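Local coordinates for protein Amuc_1102 (Akkermansia muciniphila, PDB 7DSZ) that is of unconfirmed function but adopts an immunoglobulin-like fold related to archaeal type IV pilus proteins, which suggests a role linked to pili, at residues Phe78-Asp86 / Ser112-Ile123; Lys99-Tyr110 / Asp191-Pro199. One frame throughout, in Å; residues are numbered along the deposited sequence. Where two conformers were deposited one is given.

Contact 1 of 2, residues Phe78-Asp86 / Ser112-Ile123; sequences FYIAVVNPD and SVYLSPSSVKRI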
loop_
_atom_site.group_PDB
_atom_site.type_symbol
_atom_site.label_atom_id
_atom_site.label_comp_id
_atom_site.label_asym_id
_atom_site.label_seq_id
_atom_site.Cartn_x
_atom_site.Cartn_y
_atom_site.Cartn_z
ATOM N N PHE C 78 -6.096 -4.501 -18.345
ATOM C CA PHE C 78 -7.122 -5.524 -18.219
ATOM C C PHE C 78 -8.501 -4.896 -18.380
ATOM O O PHE C 78 -8.778 -3.852 -17.787
ATOM C CB PHE C 78 -7.057 -6.204 -16.855
ATOM C CG PHE C 78 -5.792 -6.985 -16.614
ATOM C CD1 PHE C 78 -4.647 -6.329 -16.179
ATOM C CD2 PHE C 78 -5.759 -8.354 -16.798
ATOM C CE1 PHE C 78 -3.480 -7.039 -15.929
ATOM C CE2 PHE C 78 -4.598 -9.084 -16.556
ATOM C CZ PHE C 78 -3.462 -8.425 -16.114
ATOM N N TYR C 79 -9.364 -5.559 -19.151
ATOM C CA TYR C 79 -10.749 -5.144 -19.357
ATOM C C TYR C 79 -11.639 -6.329 -19.044
ATOM O O TYR C 79 -11.497 -7.392 -19.661
ATOM C CB TYR C 79 -11.002 -4.691 -20.801
ATOM C CG TYR C 79 -10.061 -3.621 -21.292
ATOM C CD1 TYR C 79 -8.854 -3.965 -21.890
ATOM C CD2 TYR C 79 -10.382 -2.277 -21.181
ATOM C CE1 TYR C 79 -7.987 -3.001 -22.354
ATOM C CE2 TYR C 79 -9.516 -1.297 -21.642
ATOM C CZ TYR C 79 -8.317 -1.672 -22.228
ATOM O OH TYR C 79 -7.436 -0.720 -22.698
ATOM N N ILE C 80 -12.573 -6.144 -18.117
ATOM C CA ILE C 80 -13.485 -7.201 -17.711
ATOM C C ILE C 80 -14.899 -6.636 -17.723
ATOM O O ILE C 80 -15.150 -5.558 -17.174
ATOM C CB ILE C 80 -13.113 -7.770 -16.328
ATOM C CG1 ILE C 80 -11.780 -8.531 -16.426
ATOM C CG2 ILE C 80 -14.225 -8.681 -15.803
ATOM C CD1 ILE C 80 -11.058 -8.750 -15.095
ATOM N N ALA C 81 -15.814 -7.366 -18.361
ATOM C CA ALA C 81 -17.205 -6.947 -18.485
ATOM C C ALA C 81 -18.107 -7.925 -17.748
ATOM O O ALA C 81 -17.993 -9.146 -17.921
ATOM C CB ALA C 81 -17.611 -6.838 -19.965
ATOM N N VAL C 82 -18.998 -7.380 -16.913
ATOM C CA VAL C 82 -19.984 -8.151 -16.170
ATOM C C VAL C 82 -21.327 -7.438 -16.294
ATOM O O VAL C 82 -21.398 -6.247 -16.608
ATOM C CB VAL C 82 -19.602 -8.328 -14.674
ATOM C CG1 VAL C 82 -18.219 -8.960 -14.543
ATOM C CG2 VAL C 82 -19.632 -6.979 -13.947
ATOM N N VAL C 83 -22.399 -8.185 -16.035
ATOM C CA VAL C 83 -23.727 -7.582 -15.987
ATOM C C VAL C 83 -23.853 -6.751 -14.718
ATOM O O VAL C 83 -23.533 -7.227 -13.621
ATOM C CB VAL C 83 -24.814 -8.664 -16.038
ATOM C CG1 VAL C 83 -26.196 -8.032 -15.866
ATOM C CG2 VAL C 83 -24.729 -9.458 -17.344
ATOM N N ASN C 84 -24.314 -5.501 -14.865
ATOM C CA ASN C 84 -24.592 -4.643 -13.717
ATOM C C ASN C 84 -25.667 -5.310 -12.869
ATOM O O ASN C 84 -26.814 -5.443 -13.317
ATOM C CB ASN C 84 -25.044 -3.247 -14.157
ATOM C CG ASN C 84 -25.136 -2.274 -12.994
ATOM O OD1 ASN C 84 -25.177 -2.680 -11.838
ATOM N ND2 ASN C 84 -25.167 -0.981 -13.297
ATOM N N PRO C 85 -25.339 -5.754 -11.652
ATOM C CA PRO C 85 -26.352 -6.431 -10.833
ATOM C C PRO C 85 -27.444 -5.501 -10.346
ATOM O O PRO C 85 -28.481 -5.990 -9.884
ATOM C CB PRO C 85 -25.540 -7.003 -9.664
ATOM C CG PRO C 85 -24.358 -6.074 -9.547
ATOM C CD PRO C 85 -24.039 -5.638 -10.956
ATOM N N ASP C 86 -27.235 -4.184 -10.414
ATOM C CA ASP C 86 -28.237 -3.209 -10.003
ATOM C C ASP C 86 -29.107 -2.721 -11.148
ATOM O O ASP C 86 -30.204 -2.208 -10.895
ATOM C CB ASP C 86 -27.575 -1.988 -9.367
ATOM C CG ASP C 86 -27.008 -2.281 -8.005
ATOM O OD1 ASP C 86 -27.581 -3.135 -7.300
ATOM O OD2 ASP C 86 -25.980 -1.663 -7.647
ATOM N N SER C 112 -1.633 -10.836 -13.648
ATOM C CA SER C 112 -2.889 -11.128 -12.966
ATOM C C SER C 112 -3.578 -9.845 -12.506
ATOM O O SER C 112 -2.957 -8.784 -12.385
ATOM C CB SER C 112 -2.669 -12.062 -11.761
ATOM O OG SER C 112 -1.843 -11.450 -10.772
ATOM N N VAL C 113 -4.890 -9.966 -12.285
ATOM C CA VAL C 113 -5.688 -8.939 -11.613
ATOM C C VAL C 113 -6.772 -9.653 -10.834
ATOM O O VAL C 113 -7.064 -10.828 -11.068
ATOM C CB VAL C 113 -6.347 -7.901 -12.555
ATOM C CG1 VAL C 113 -5.342 -6.871 -12.992
ATOM C CG2 VAL C 113 -7.023 -8.597 -13.731
ATOM N N TYR C 114 -7.370 -8.942 -9.870
ATOM C CA TYR C 114 -8.227 -9.589 -8.884
ATOM C C TYR C 114 -9.496 -8.786 -8.636
ATOM O O TYR C 114 -9.495 -7.557 -8.713
ATOM C CB TYR C 114 -7.503 -9.764 -7.526
ATOM C CG TYR C 114 -6.170 -10.488 -7.675
ATOM C CD1 TYR C 114 -5.064 -9.839 -8.214
ATOM C CD2 TYR C 114 -6.036 -11.826 -7.303
ATOM C CE1 TYR C 114 -3.867 -10.495 -8.397
ATOM C CE2 TYR C 114 -4.820 -12.498 -7.463
ATOM C CZ TYR C 114 -3.739 -11.817 -8.017
ATOM O OH TYR C 114 -2.516 -12.462 -8.197
ATOM N N LEU C 115 -10.562 -9.497 -8.268
ATOM C CA LEU C 115 -11.742 -8.886 -7.665
ATOM C C LEU C 115 -11.932 -9.444 -6.259
ATOM O O LEU C 115 -11.737 -10.642 -6.021
ATOM C CB LEU C 115 -13.003 -9.142 -8.517
ATOM C CG LEU C 115 -13.124 -8.338 -9.812
ATOM C CD1 LEU C 115 -14.326 -8.878 -10.625
ATOM C CD2 LEU C 115 -13.235 -6.799 -9.575
ATOM N N SER C 116 -12.313 -8.575 -5.318
ATOM C CA SER C 116 -12.482 -8.978 -3.935
ATOM C C SER C 116 -13.691 -9.901 -3.775
ATOM O O SER C 116 -14.564 -9.957 -4.647
ATOM C CB SER C 116 -12.688 -7.746 -3.055
ATOM O OG SER C 116 -13.954 -7.169 -3.363
ATOM N N PRO C 117 -13.779 -10.611 -2.648
ATOM C CA PRO C 117 -14.995 -11.407 -2.398
ATOM C C PRO C 117 -16.264 -10.573 -2.414
ATOM O O PRO C 117 -17.291 -11.039 -2.918
ATOM C CB PRO C 117 -14.730 -12.027 -1.022
ATOM C CG PRO C 117 -13.220 -12.108 -0.936
ATOM C CD PRO C 117 -12.747 -10.835 -1.611
ATOM N N SER C 118 -16.222 -9.336 -1.916
ATOM C CA SER C 118 -17.455 -8.547 -1.913
ATOM C C SER C 118 -17.836 -8.088 -3.315
ATOM O O SER C 118 -19.027 -8.028 -3.642
ATOM C CB SER C 118 -17.323 -7.358 -0.949
ATOM O OG SER C 118 -16.406 -6.379 -1.415
ATOM N N SER C 119 -16.852 -7.797 -4.176
ATOM C CA SER C 119 -17.170 -7.516 -5.572
ATOM C C SER C 119 -17.824 -8.729 -6.236
ATOM O O SER C 119 -18.804 -8.588 -6.978
ATOM C CB SER C 119 -15.908 -7.103 -6.338
ATOM O OG SER C 119 -15.549 -5.749 -6.104
ATOM N N VAL C 120 -17.293 -9.930 -5.984
ATOM C CA VAL C 120 -17.850 -11.134 -6.612
ATOM C C VAL C 120 -19.263 -11.400 -6.103
ATOM O O VAL C 120 -20.175 -11.706 -6.886
ATOM C CB VAL C 120 -16.932 -12.345 -6.373
ATOM C CG1 VAL C 120 -17.591 -13.636 -6.880
ATOM C CG2 VAL C 120 -15.581 -12.108 -7.042
ATOM N N LYS C 121 -19.464 -11.287 -4.793
ATOM C CA LYS C 121 -20.787 -11.540 -4.228
ATOM C C LYS C 121 -21.791 -10.505 -4.712
ATOM O O LYS C 121 -22.944 -10.841 -5.015
ATOM C CB LYS C 121 -20.719 -11.555 -2.700
ATOM C CG LYS C 121 -22.090 -11.806 -2.046
ATOM C CD LYS C 121 -21.979 -12.088 -0.557
ATOM C CE LYS C 121 -23.346 -12.495 -0.001
ATOM N NZ LYS C 121 -23.368 -12.499 1.484
ATOM N N ARG C 122 -21.371 -9.239 -4.795
ATOM C CA ARG C 122 -22.252 -8.192 -5.312
ATOM C C ARG C 122 -22.646 -8.460 -6.761
ATOM O O ARG C 122 -23.813 -8.278 -7.142
ATOM C CB ARG C 122 -21.568 -6.834 -5.191
ATOM C CG ARG C 122 -22.464 -5.662 -5.591
ATOM C CD ARG C 122 -21.790 -4.335 -5.361
ATOM N NE ARG C 122 -22.713 -3.256 -5.702
ATOM C CZ ARG C 122 -22.347 -2.021 -6.013
ATOM N NH1 ARG C 122 -21.061 -1.681 -5.989
ATOM N NH2 ARG C 122 -23.268 -1.121 -6.347
ATOM N N ILE C 123 -21.690 -8.892 -7.588
ATOM C CA ILE C 123 -21.978 -9.123 -9.006
ATOM C C ILE C 123 -22.902 -10.321 -9.181
ATOM O O ILE C 123 -23.859 -10.276 -9.965
ATOM C CB ILE C 123 -20.671 -9.311 -9.804
ATOM C CG1 ILE C 123 -19.902 -7.992 -9.908
ATOM C CG2 ILE C 123 -20.983 -9.839 -11.224
ATOM C CD1 ILE C 123 -18.439 -8.180 -10.404
HETATM O O HOH W 1 -24.700 -9.314 -12.386
#
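In one of its two conformers, Val113 meets the Phe78 ring with both methyls. CG1 stands over one face, a CH-pi contact 3.5 Å from the ring centroid, and CG2 lies 3.3 Å from Phe78 CD2. With chi1 at -65°, the Phe78 ring lies beside its backbone N and presents that face to Val113. Strands 78-83 and 112-115 share no backbone bond; their axes pass 9.2 Å apart at 36°. They belong to two sheets packed face to face, the sandwich arrangement of an immunoglobulin-like fold. Past Leu115 the chain enters a helix, with Ser116 as N-cap: its OG accepts from Ser119 N. Ile123 on this helix crosses Val82 at about a right angle, with Ile123 CD1 3.9 Å from Val82 CG2. A water donates to both Val83 O and Ile123 O. Pro85 CG rests on Arg122 O at 3.3 Å. An Asx turn at Asn84 shapes the loop to Asp86. Arg122 NH2 gives Asp86 OD2 a bent salt-bridge hydrogen bond of 3.1 Å (144°). Each has a second partner: Arg122 also forms a salt bridge with Asp72 of the second subunit, and Asp86 OD1 accepts from Ser68 N of that subunit.

Contact 2 of 2, residues Lys99-Tyr110 / Asp191-Pro199; sequences KYVNVPVGENTY and DRYPEIMRP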
loop_
_atom_site.group_PDB
_atom_site.type_symbol
_atom_site.label_atom_id
_atom_site.label_comp_id
_atom_site.label_asym_id
_atom_site.label_seq_id
_atom_site.Cartn_x
_atom_site.Cartn_y
_atom_site.Cartn_z
ATOM N N LYS C 99 1.569 -2.099 -14.202
ATOM C CA LYS C 99 2.883 -1.900 -14.808
ATOM C C LYS C 99 3.859 -2.838 -14.111
ATOM O O LYS C 99 4.096 -2.708 -12.907
ATOM C CB LYS C 99 3.343 -0.447 -14.694
ATOM C CG LYS C 99 4.677 -0.182 -15.404
ATOM C CD LYS C 99 5.061 1.295 -15.329
ATOM C CE LYS C 99 6.436 1.550 -15.946
ATOM N NZ LYS C 99 6.386 2.428 -17.164
ATOM N N TYR C 100 4.387 -3.800 -14.857
ATOM C CA TYR C 100 5.380 -4.729 -14.336
ATOM C C TYR C 100 6.758 -4.175 -14.632
ATOM O O TYR C 100 6.962 -3.557 -15.675
ATOM C CB TYR C 100 5.229 -6.106 -14.986
ATOM C CG TYR C 100 3.996 -6.816 -14.546
ATOM C CD1 TYR C 100 3.925 -7.400 -13.285
ATOM C CD2 TYR C 100 2.880 -6.873 -15.373
ATOM C CE1 TYR C 100 2.781 -8.056 -12.873
ATOM C CE2 TYR C 100 1.733 -7.533 -14.967
ATOM C CZ TYR C 100 1.692 -8.111 -13.724
ATOM O OH TYR C 100 0.557 -8.760 -13.309
ATOM N N VAL C 101 7.702 -4.390 -13.714
ATOM C CA VAL C 101 9.071 -3.938 -13.926
ATOM C C VAL C 101 10.002 -5.136 -13.831
ATOM O O VAL C 101 9.690 -6.145 -13.191
ATOM C CB VAL C 101 9.491 -2.835 -12.927
ATOM C CG1 VAL C 101 8.758 -1.536 -13.244
ATOM C CG2 VAL C 101 9.203 -3.284 -11.501
ATOM N N ASN C 102 11.143 -5.024 -14.514
ATOM C CA ASN C 102 12.121 -6.108 -14.601
ATOM C C ASN C 102 11.469 -7.375 -15.147
ATOM O O ASN C 102 11.369 -8.390 -14.464
ATOM C CB ASN C 102 12.754 -6.410 -13.234
ATOM C CG ASN C 102 13.496 -5.240 -12.649
ATOM O OD1 ASN C 102 14.070 -4.412 -13.360
ATOM N ND2 ASN C 102 13.474 -5.152 -11.320
ATOM N N VAL C 103 10.988 -7.301 -16.379
ATOM C CA VAL C 103 10.291 -8.419 -16.999
ATOM C C VAL C 103 11.343 -9.268 -17.705
ATOM O O VAL C 103 12.059 -8.742 -18.581
ATOM C CB VAL C 103 9.197 -7.945 -17.964
ATOM C CG1 VAL C 103 8.448 -9.143 -18.520
ATOM C CG2 VAL C 103 8.214 -7.027 -17.221
ATOM N N PRO C 104 11.519 -10.527 -17.317
ATOM C CA PRO C 104 12.560 -11.356 -17.931
ATOM C C PRO C 104 12.179 -11.694 -19.359
ATOM O O PRO C 104 10.998 -11.762 -19.705
ATOM C CB PRO C 104 12.578 -12.610 -17.050
ATOM C CG PRO C 104 11.186 -12.734 -16.565
ATOM C CD PRO C 104 10.698 -11.293 -16.360
ATOM N N VAL C 105 13.197 -11.879 -20.191
ATOM C CA VAL C 105 13.023 -12.254 -21.591
ATOM C C VAL C 105 13.267 -13.752 -21.721
ATOM O O VAL C 105 14.170 -14.305 -21.075
ATOM C CB VAL C 105 13.977 -11.445 -22.497
ATOM C CG1 VAL C 105 13.833 -11.860 -23.944
ATOM C CG2 VAL C 105 13.714 -9.946 -22.355
ATOM N N GLY C 106 12.441 -14.428 -22.520
ATOM C CA GLY C 106 12.631 -15.847 -22.759
ATOM C C GLY C 106 12.146 -16.760 -21.656
ATOM O O GLY C 106 12.575 -17.915 -21.589
ATOM N N GLU C 107 11.250 -16.289 -20.797
ATOM C CA GLU C 107 10.851 -17.026 -19.606
ATOM C C GLU C 107 9.337 -16.991 -19.455
ATOM O O GLU C 107 8.734 -15.916 -19.523
ATOM C CB GLU C 107 11.534 -16.413 -18.385
ATOM C CG GLU C 107 11.343 -17.134 -17.091
ATOM C CD GLU C 107 12.225 -16.543 -16.002
ATOM O OE1 GLU C 107 13.419 -16.290 -16.282
ATOM O OE2 GLU C 107 11.721 -16.327 -14.879
ATOM N N ASN C 108 8.722 -18.155 -19.264
ATOM C CA ASN C 108 7.285 -18.186 -19.034
ATOM C C ASN C 108 6.985 -17.535 -17.696
ATOM O O ASN C 108 7.646 -17.819 -16.691
ATOM C CB ASN C 108 6.759 -19.614 -19.060
ATOM C CG ASN C 108 6.878 -20.242 -20.428
ATOM O OD1 ASN C 108 6.245 -19.795 -21.380
ATOM N ND2 ASN C 108 7.699 -21.281 -20.533
ATOM N N THR C 109 6.008 -16.638 -17.686
ATOM C CA THR C 109 5.613 -15.980 -16.450
ATOM C C THR C 109 4.121 -15.670 -16.550
ATOM O O THR C 109 3.425 -16.187 -17.430
ATOM C CB THR C 109 6.506 -14.752 -16.199
ATOM O OG1 THR C 109 6.177 -14.154 -14.938
ATOM C CG2 THR C 109 6.366 -13.728 -17.318
ATOM N N TYR C 110 3.606 -14.878 -15.608
ATOM C CA TYR C 110 2.175 -14.628 -15.522
ATOM C C TYR C 110 1.910 -13.173 -15.175
ATOM O O TYR C 110 2.690 -12.539 -14.463
ATOM C CB TYR C 110 1.500 -15.470 -14.432
ATOM C CG TYR C 110 0.922 -16.783 -14.891
ATOM C CD1 TYR C 110 -0.404 -16.866 -15.316
ATOM C CD2 TYR C 110 1.686 -17.951 -14.855
ATOM C CE1 TYR C 110 -0.953 -18.077 -15.729
ATOM C CE2 TYR C 110 1.146 -19.169 -15.271
ATOM C CZ TYR C 110 -0.174 -19.220 -15.688
ATOM O OH TYR C 110 -0.738 -20.417 -16.077
ATOM N N ASP C 191 7.362 -15.794 -7.062
ATOM C CA ASP C 191 8.120 -16.050 -8.288
ATOM C C ASP C 191 7.264 -16.264 -9.527
ATOM O O ASP C 191 7.826 -16.411 -10.622
ATOM C CB ASP C 191 9.008 -17.276 -8.100
ATOM C CG ASP C 191 10.203 -16.971 -7.252
ATOM O OD1 ASP C 191 10.471 -15.759 -7.087
ATOM O OD2 ASP C 191 10.858 -17.912 -6.759
ATOM N N ARG C 192 5.938 -16.331 -9.389
ATOM C CA ARG C 192 5.078 -16.637 -10.529
ATOM C C ARG C 192 4.883 -15.439 -11.453
ATOM O O ARG C 192 4.552 -15.623 -12.635
ATOM C CB ARG C 192 3.725 -17.153 -10.008
ATOM C CG ARG C 192 2.637 -17.395 -11.067
ATOM C CD ARG C 192 1.401 -18.007 -10.397
ATOM N NE ARG C 192 0.242 -18.120 -11.279
ATOM C CZ ARG C 192 -0.069 -19.232 -11.937
ATOM N NH1 ARG C 192 0.708 -20.312 -11.811
ATOM N NH2 ARG C 192 -1.147 -19.276 -12.714
ATOM N N TYR C 193 5.092 -14.226 -10.949
ATOM C CA TYR C 193 4.781 -12.988 -11.643
ATOM C C TYR C 193 5.964 -12.039 -11.553
ATOM O O TYR C 193 6.755 -12.111 -10.605
ATOM C CB TYR C 193 3.571 -12.289 -11.007
ATOM C CG TYR C 193 2.404 -13.173 -10.628
ATOM C CD1 TYR C 193 2.358 -13.800 -9.384
ATOM C CD2 TYR C 193 1.323 -13.339 -11.496
ATOM C CE1 TYR C 193 1.273 -14.582 -9.028
ATOM C CE2 TYR C 193 0.235 -14.133 -11.144
ATOM C CZ TYR C 193 0.225 -14.732 -9.902
ATOM O OH TYR C 193 -0.823 -15.525 -9.501
ATOM N N PRO C 194 6.084 -11.096 -12.478
ATOM C CA PRO C 194 7.092 -10.045 -12.298
ATOM C C PRO C 194 6.711 -9.103 -11.161
ATOM O O PRO C 194 5.581 -9.082 -10.660
ATOM C CB PRO C 194 7.105 -9.304 -13.642
ATOM C CG PRO C 194 6.249 -10.140 -14.587
ATOM C CD PRO C 194 5.294 -10.886 -13.705
ATOM N N GLU C 195 7.699 -8.302 -10.763
ATOM C CA GLU C 195 7.484 -7.227 -9.802
ATOM C C GLU C 195 6.508 -6.194 -10.359
ATOM O O GLU C 195 6.528 -5.883 -11.551
ATOM C CB GLU C 195 8.831 -6.563 -9.486
ATOM C CG GLU C 195 8.774 -5.388 -8.522
ATOM C CD GLU C 195 10.150 -4.762 -8.284
ATOM O OE1 GLU C 195 11.155 -5.305 -8.790
ATOM O OE2 GLU C 195 10.208 -3.745 -7.569
ATOM N N ILE C 196 5.670 -5.633 -9.487
ATOM C CA ILE C 196 4.720 -4.582 -9.878
ATOM C C ILE C 196 5.264 -3.222 -9.481
ATOM O O ILE C 196 5.645 -3.017 -8.325
ATOM C CB ILE C 196 3.349 -4.804 -9.225
ATOM C CG1 ILE C 196 2.768 -6.147 -9.676
ATOM C CG2 ILE C 196 2.412 -3.597 -9.514
ATOM C CD1 ILE C 196 1.527 -6.564 -8.889
ATOM N N MET C 197 5.233 -2.271 -10.413
ATOM C CA MET C 197 5.645 -0.912 -10.093
ATOM C C MET C 197 4.620 -0.258 -9.162
ATOM O O MET C 197 3.419 -0.261 -9.448
ATOM C CB MET C 197 5.803 -0.085 -11.366
ATOM C CG MET C 197 6.261 1.321 -11.075
ATOM S SD MET C 197 8.035 1.323 -10.761
ATOM C CE MET C 197 8.587 1.915 -12.367
ATOM N N ARG C 198 5.103 0.269 -8.035
ATOM C CA ARG C 198 4.255 0.893 -7.018
ATOM C C ARG C 198 3.712 2.232 -7.523
ATOM O O ARG C 198 4.259 2.823 -8.458
ATOM C CB ARG C 198 5.044 1.110 -5.718
ATOM C CG ARG C 198 5.449 -0.162 -4.958
ATOM C CD ARG C 198 4.389 -0.640 -3.959
ATOM N NE ARG C 198 4.662 -2.016 -3.542
ATOM C CZ ARG C 198 3.965 -2.686 -2.626
ATOM N NH1 ARG C 198 2.947 -2.109 -2.003
ATOM N NH2 ARG C 198 4.284 -3.943 -2.330
ATOM N N PRO C 199 2.639 2.743 -6.907
ATOM C CA PRO C 199 2.032 3.983 -7.415
ATOM C C PRO C 199 2.992 5.160 -7.300
ATOM O O PRO C 199 3.782 5.258 -6.356
ATOM C CB PRO C 199 0.795 4.169 -6.522
ATOM C CG PRO C 199 0.527 2.815 -5.922
ATOM C CD PRO C 199 1.880 2.184 -5.769
HETATM O O HOH W 2 1.298 -0.807 -11.612
HETATM O O HOH W 3 10.208 -8.790 -11.976
HETATM O O HOH W 4 7.820 -16.113 -13.244
#
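Tyr100 and Ile196 form an antiparallel non-hydrogen-bonded pair, and backbone bonds hold the two chains beside it. Met197 N donates to Lys99 O at 2.8 Å, almost straight (169°). Val101 N donates to Glu195 O at 2.9 Å. The short, weakly bonded strand 195-196 thereby lines up against strand 91-104. Waters extend the join: one links Lys99 N to Met197 O, another Asn102 O to Glu195 N.

Apolar contacts lie on both faces. Ile196 CG1 runs alongside the Tyr100 ring, 3.7 Å from CE1, and Pro194 CB lies 3.7 Å from Tyr100 CD1. On the Val101 face, Met197, bent at chi2 (79°) and again at chi3, brings CE within 3.6 Å of Val101 CG1. Glu195 CG packs 3.7 Å from Val101 CG2.

The charged contact is a flat stack. The Arg192 guanidinium lies over one face of the Tyr110 ring, planes 19° apart, a cation-pi contact with CZ 3.6 Å from the ring centroid. Glu55 forms a salt bridge with Arg192 NE and accepts from Tyr193 OH.

Glu195 bonds to Ser116, and Asn102 to Ser119, of the third subunit. Their polar ends therefore serve the subunit interface, while Glu55 probably steadies the positive charge stacked on Tyr110.

How the contacts relate
From the N terminus, strand 70-83 leads into 78-86, the first half of contact 1. The chain returns along strand 91-104 and enters 99-110, the first half of contact 2. It then reaches 112-123, which closes the first loop by meeting 78-86. Only near the C terminus does 191-199 come back to 99-110 and close the longer loop. The segments alternate, so the two contacts cross rather than nest. Contact 1 ties the two sheets together; contact 2 fastens the C-terminal chain to the edge of one and to strand 109-115 of the other. Their centres are 24 Å apart, but Tyr100 OH probably hydrogen-bonds to Ser112 N at 3.0 Å.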